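Local coordinates for RabGDI protein (Plasmodium falciparum 3D7, PDB 3P1W) that probably binds prenylated Rab GTPases in their GDP-bound form and slows their release of nucleotide, as expected of a Rab GDP-dissociation inhibitor, at residues 117-121 with 368-372; 96-100 with 239-243. All blocks are in the same frame, centred on the assembly; numbering follows the deposited sequence.

Contact 1: 117-121 with 368-372; sequences WLVVE and FQHGV
Two neighbouring side chains, Gln369 and His370, reach out of a loop and donate hydrogen bonds to successive carbonyls of the strand that begins at Trp117; their N-H donors suit carbonyls that face the loop. His370 NE2 gives its hydrogen to Leu118 O at 3.0 Å. The bond is nearly straight and the oxygen lies in the ring plane, but on the acceptor side the imidazole nitrogen stands well above the carbonyl plane. Gln369 NE2 meets Val119 O, also at 3.0 Å, from almost straight beyond the C=O bond, with the oxygen close to the amide plane. A hydrogen on His370 NE2 is consistent with its carbonyl partner, which can only accept.

Apolar atoms fill in beside the polar pair. Leu118 CB lies 3.5 Å from His370 NE2, and the chain ends with Leu118 CD1 3.5 Å from Gln369 O; leucine is long enough to touch both ring and loop backbone. Glu121 arrives from the opposite direction to Gln369, and its CG rests 3.7 Å from Gln369 OE1. Carboxylate and amide are turned 35° from one another and merely touch, each bonding elsewhere: Glu121 OE1 accepts from Asn344 N, and Gln369 OE1 pairs with Ser345 OG.

The second shell fixes these donors. A chi1 of 177° sends Gln369 CG away from its backbone N, a bend at chi2 brings NE2 to Val119 O, and Ser345 helps set the amide flip. Tyr250 packs edge-to-face with the His370 ring. Gly371, lacking CB, takes its positive phi with little strain. Side-chain amide and imidazole thus tie the connection between two antiparallel strands, 361-367 and 378-385, to strand 117-129 of the large mixed sheet of this Rab GDI fold.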
loop_
_atom_site.group_PDB
_atom_site.type_symbol
_atom_site.label_atom_id
_atom_site.label_comp_id
_atom_site.label_asym_id
_atom_site.label_seq_id
_atom_site.Cartn_x
_atom_site.Cartn_y
_atom_site.Cartn_z
ATOM N N TRP A 117 13.254 4.600 -9.494
ATOM C CA TRP A 117 12.762 3.452 -8.731
ATOM C C TRP A 117 13.921 2.638 -8.213
ATOM O O TRP A 117 14.873 2.344 -8.958
ATOM C CB TRP A 117 11.891 2.576 -9.628
ATOM C CG TRP A 117 10.681 3.300 -10.054
ATOM C CD1 TRP A 117 10.493 3.982 -11.231
ATOM C CD2 TRP A 117 9.488 3.469 -9.294
ATOM N NE1 TRP A 117 9.238 4.552 -11.247
ATOM C CE2 TRP A 117 8.602 4.249 -10.072
ATOM C CE3 TRP A 117 9.072 3.031 -8.028
ATOM C CZ2 TRP A 117 7.331 4.595 -9.625
ATOM C CZ3 TRP A 117 7.811 3.367 -7.596
ATOM C CH2 TRP A 117 6.954 4.149 -8.386
ATOM N N LEU A 118 13.856 2.262 -6.942
ATOM C CA LEU A 118 14.860 1.398 -6.365
ATOM C C LEU A 118 14.186 0.213 -5.689
ATOM O O LEU A 118 13.137 0.371 -5.043
ATOM C CB LEU A 118 15.709 2.181 -5.369
ATOM C CG LEU A 118 16.517 3.310 -6.028
ATOM C CD1 LEU A 118 16.929 4.375 -5.024
ATOM C CD2 LEU A 118 17.735 2.696 -6.729
ATOM N N VAL A 119 14.777 -0.965 -5.853
ATOM C CA VAL A 119 14.204 -2.193 -5.300
ATOM C C VAL A 119 14.284 -2.171 -3.790
ATOM O O VAL A 119 15.242 -1.658 -3.199
ATOM C CB VAL A 119 14.912 -3.470 -5.878
ATOM C CG1 VAL A 119 16.345 -3.597 -5.353
ATOM C CG2 VAL A 119 14.135 -4.731 -5.561
ATOM N N VAL A 120 13.256 -2.724 -3.164
ATOM C CA VAL A 120 13.263 -2.974 -1.754
ATOM C C VAL A 120 14.119 -4.199 -1.523
ATOM O O VAL A 120 13.939 -5.212 -2.178
ATOM C CB VAL A 120 11.830 -3.185 -1.234
ATOM C CG1 VAL A 120 11.820 -3.653 0.222
ATOM C CG2 VAL A 120 11.047 -1.846 -1.364
ATOM N N GLU A 121 15.061 -4.104 -0.599
ATOM C CA GLU A 121 16.153 -5.085 -0.553
ATOM C C GLU A 121 15.761 -6.440 0.012
ATOM O O GLU A 121 16.451 -7.431 -0.251
ATOM C CB GLU A 121 17.373 -4.529 0.186
ATOM C CG GLU A 121 18.043 -3.397 -0.569
ATOM C CD GLU A 121 19.397 -3.000 -0.000
ATOM O OE1 GLU A 121 19.732 -3.342 1.155
ATOM O OE2 GLU A 121 20.140 -2.319 -0.725
ATOM N N PHE A 368 18.649 5.837 3.958
ATOM C CA PHE A 368 19.400 6.628 3.000
ATOM C C PHE A 368 19.383 6.019 1.592
ATOM O O PHE A 368 19.443 6.757 0.604
ATOM C CB PHE A 368 20.832 6.782 3.482
ATOM C CG PHE A 368 21.711 7.555 2.538
ATOM C CD1 PHE A 368 21.551 8.932 2.392
ATOM C CD2 PHE A 368 22.695 6.908 1.793
ATOM C CE1 PHE A 368 22.369 9.652 1.523
ATOM C CE2 PHE A 368 23.508 7.621 0.917
ATOM C CZ PHE A 368 23.348 8.989 0.783
ATOM N N GLN A 369 19.285 4.693 1.491
ATOM C CA GLN A 369 19.186 4.034 0.174
ATOM C C GLN A 369 18.118 4.674 -0.713
ATOM O O GLN A 369 18.369 4.951 -1.891
ATOM C CB GLN A 369 18.919 2.525 0.330
ATOM C CG GLN A 369 18.733 1.771 -0.996
ATOM C CD GLN A 369 17.778 0.585 -0.912
ATOM O OE1 GLN A 369 17.365 0.167 0.169
ATOM N NE2 GLN A 369 17.407 0.048 -2.083
ATOM N N HIS A 370 16.928 4.903 -0.155
ATOM C CA HIS A 370 15.825 5.538 -0.899
ATOM C C HIS A 370 15.722 7.062 -0.699
ATOM O O HIS A 370 14.702 7.663 -1.015
ATOM C CB HIS A 370 14.481 4.879 -0.532
ATOM C CG HIS A 370 14.266 3.547 -1.175
ATOM N ND1 HIS A 370 14.682 2.363 -0.601
ATOM C CD2 HIS A 370 13.701 3.213 -2.360
ATOM C CE1 HIS A 370 14.374 1.359 -1.405
ATOM N NE2 HIS A 370 13.787 1.847 -2.484
ATOM N N GLY A 371 16.769 7.684 -0.168
ATOM C CA GLY A 371 16.796 9.133 0.017
ATOM C C GLY A 371 15.767 9.685 0.983
ATOM O O GLY A 371 15.286 10.820 0.807
ATOM N N VAL A 372 15.406 8.890 1.994
ATOM C CA VAL A 372 14.338 9.302 2.900
ATOM C C VAL A 372 14.826 9.630 4.324
ATOM O O VAL A 372 14.092 10.268 5.078
ATOM C CB VAL A 372 13.175 8.266 2.911
ATOM C CG1 VAL A 372 12.487 8.222 1.548
ATOM C CG2 VAL A 372 13.645 6.917 3.306
#

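Contact 2: 96-100 with 239-243; sequences ILVGG and SISAF
Val98, at the first corner of a tight turn, meets Ser239, Ala242 and Phe243 in the last turns of helix 226-243, and it shares the centre of the contact with Ser239. The two methyls of Val98 divide the apolar work. CG1, anti to the backbone N (chi1 170°), meets Ala242 CB at 3.8 Å; CG2 turns instead to the Phe243 ring, 4.1 Å from Phe243 CD2, approaching it obliquely. A beta-branched residue suits the spot because its two methyls can address successive helix residues, and the small Ala242 is consistent with the close approach. The valine's CB also lies against the helix backbone, 3.7 Å from Ser239 O. Phe243 spreads further, onto Ile249.

Polar contact is slight. Gly99 N points a weak, strongly bent hydrogen bond at Ser239 OG, 3.2 Å away with an angle of 121° at the hydrogen. The hydroxyl has a stronger partner in its own helix, Leu235 O, one turn earlier; folding back onto the helix in this way suits a serine buried at the interface. Leu97 CG sits 4.1 Å from Ser239 OG, adding an aliphatic border to the hydroxyl.

Backbone closeness goes with the glycine. Gly99 brings only its bare CA, 3.5 Å from Ser239 OG, and the CA atoms of Gly99 and Ser239 are 5.3 Å apart. The turn itself is closed by Gly100 N bonding to Leu97 O. It is a type I beta turn between the short strand 96-97 and helix 101-108, and the turn packs against the C-terminal end of helix 226-243.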
loop_
_atom_site.group_PDB
_atom_site.type_symbol
_atom_site.label_atom_id
_atom_site.label_comp_id
_atom_site.label_asym_id
_atom_site.label_seq_id
_atom_site.Cartn_x
_atom_site.Cartn_y
_atom_site.Cartn_z
ATOM N N ILE A 96 5.515 -1.050 -3.725
ATOM C CA ILE A 96 4.764 -1.293 -4.963
ATOM C C ILE A 96 5.252 -2.573 -5.640
ATOM O O ILE A 96 6.449 -2.737 -5.895
ATOM C CB ILE A 96 4.957 -0.062 -5.861
ATOM C CG1 ILE A 96 4.312 1.160 -5.194
ATOM C CG2 ILE A 96 4.407 -0.283 -7.286
ATOM C CD1 ILE A 96 4.897 2.476 -5.668
ATOM N N LEU A 97 4.329 -3.493 -5.901
ATOM C CA LEU A 97 4.658 -4.756 -6.544
ATOM C C LEU A 97 5.027 -4.505 -8.017
ATOM O O LEU A 97 4.252 -3.888 -8.766
ATOM C CB LEU A 97 3.475 -5.729 -6.430
ATOM C CG LEU A 97 3.700 -7.183 -6.878
ATOM C CD1 LEU A 97 4.689 -7.950 -5.971
ATOM C CD2 LEU A 97 2.371 -7.949 -6.958
ATOM N N VAL A 98 6.220 -4.950 -8.407
ATOM C CA VAL A 98 6.733 -4.736 -9.782
ATOM C C VAL A 98 5.709 -5.139 -10.842
ATOM O O VAL A 98 5.511 -4.417 -11.810
ATOM C CB VAL A 98 8.058 -5.468 -10.003
ATOM C CG1 VAL A 98 8.473 -5.443 -11.520
ATOM C CG2 VAL A 98 9.120 -4.838 -9.156
ATOM N N GLY A 99 5.020 -6.255 -10.633
ATOM C CA GLY A 99 4.038 -6.751 -11.609
ATOM C C GLY A 99 2.594 -6.316 -11.385
ATOM O O GLY A 99 1.684 -6.771 -12.087
ATOM N N GLY A 100 2.368 -5.441 -10.409
ATOM C CA GLY A 100 1.024 -4.997 -10.106
ATOM C C GLY A 100 0.544 -3.902 -11.046
ATOM O O GLY A 100 1.272 -3.448 -11.935
ATOM N N SER A 239 7.656 -11.290 -10.623
ATOM C CA SER A 239 8.013 -9.920 -10.259
ATOM C C SER A 239 9.427 -9.752 -9.695
ATOM O O SER A 239 9.976 -8.652 -9.756
ATOM C CB SER A 239 6.984 -9.350 -9.265
ATOM O OG SER A 239 5.680 -9.301 -9.840
ATOM N N ILE A 240 9.993 -10.826 -9.140
ATOM C CA ILE A 240 11.350 -10.801 -8.590
ATOM C C ILE A 240 12.408 -10.597 -9.670
ATOM O O ILE A 240 13.400 -9.900 -9.452
ATOM C CB ILE A 240 11.695 -12.104 -7.829
ATOM C CG1 ILE A 240 11.304 -11.985 -6.356
ATOM C CG2 ILE A 240 13.183 -12.388 -7.911
ATOM C CD1 ILE A 240 12.163 -12.822 -5.430
ATOM N N SER A 241 12.173 -11.179 -10.839
ATOM C CA SER A 241 13.191 -11.249 -11.898
ATOM C C SER A 241 13.677 -9.872 -12.370
ATOM O O SER A 241 14.835 -9.742 -12.776
ATOM C CB SER A 241 12.672 -12.067 -13.088
ATOM O OG SER A 241 11.780 -11.300 -13.871
ATOM N N ALA A 242 12.806 -8.863 -12.303
ATOM C CA ALA A 242 13.178 -7.482 -12.642
ATOM C C ALA A 242 14.441 -7.046 -11.871
ATOM O O ALA A 242 15.480 -6.787 -12.490
ATOM C CB ALA A 242 12.032 -6.535 -12.366
ATOM N N PHE A 243 14.366 -7.027 -10.536
ATOM C CA PHE A 243 15.460 -6.535 -9.690
ATOM C C PHE A 243 16.096 -7.596 -8.778
ATOM O O PHE A 243 16.998 -7.284 -8.009
ATOM C CB PHE A 243 14.962 -5.371 -8.823
ATOM C CG PHE A 243 14.368 -4.221 -9.608
ATOM C CD1 PHE A 243 15.120 -3.079 -9.878
ATOM C CD2 PHE A 243 13.061 -4.273 -10.071
ATOM C CE1 PHE A 243 14.571 -2.012 -10.604
ATOM C CE2 PHE A 243 12.515 -3.223 -10.792
ATOM C CZ PHE A 243 13.261 -2.089 -11.053
#

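Contacts 1 and 2 have their centres 15 Å apart and both reach the nine-stranded mixed sheet. Strand 248-251 joins them, pairing antiparallel with strand 96-97 and with strand 117-129. Along the chain the segments alternate, 96-100, 117-121, 239-243 and 368-372, so distant portions of sequence are interlaced. The contacts also touch directly: Val119 CG2 lies 3.4 Å from Phe243 CB, and Trp117 CZ3 packs 3.6 Å from Ile96 CD1. Contact 1 ties a loop between two other strands of the same sheet to strand 117-129, whereas contact 2 packs a helix end against the turn after strand 96-97, so strand and helical parts of the GDI fold converge here.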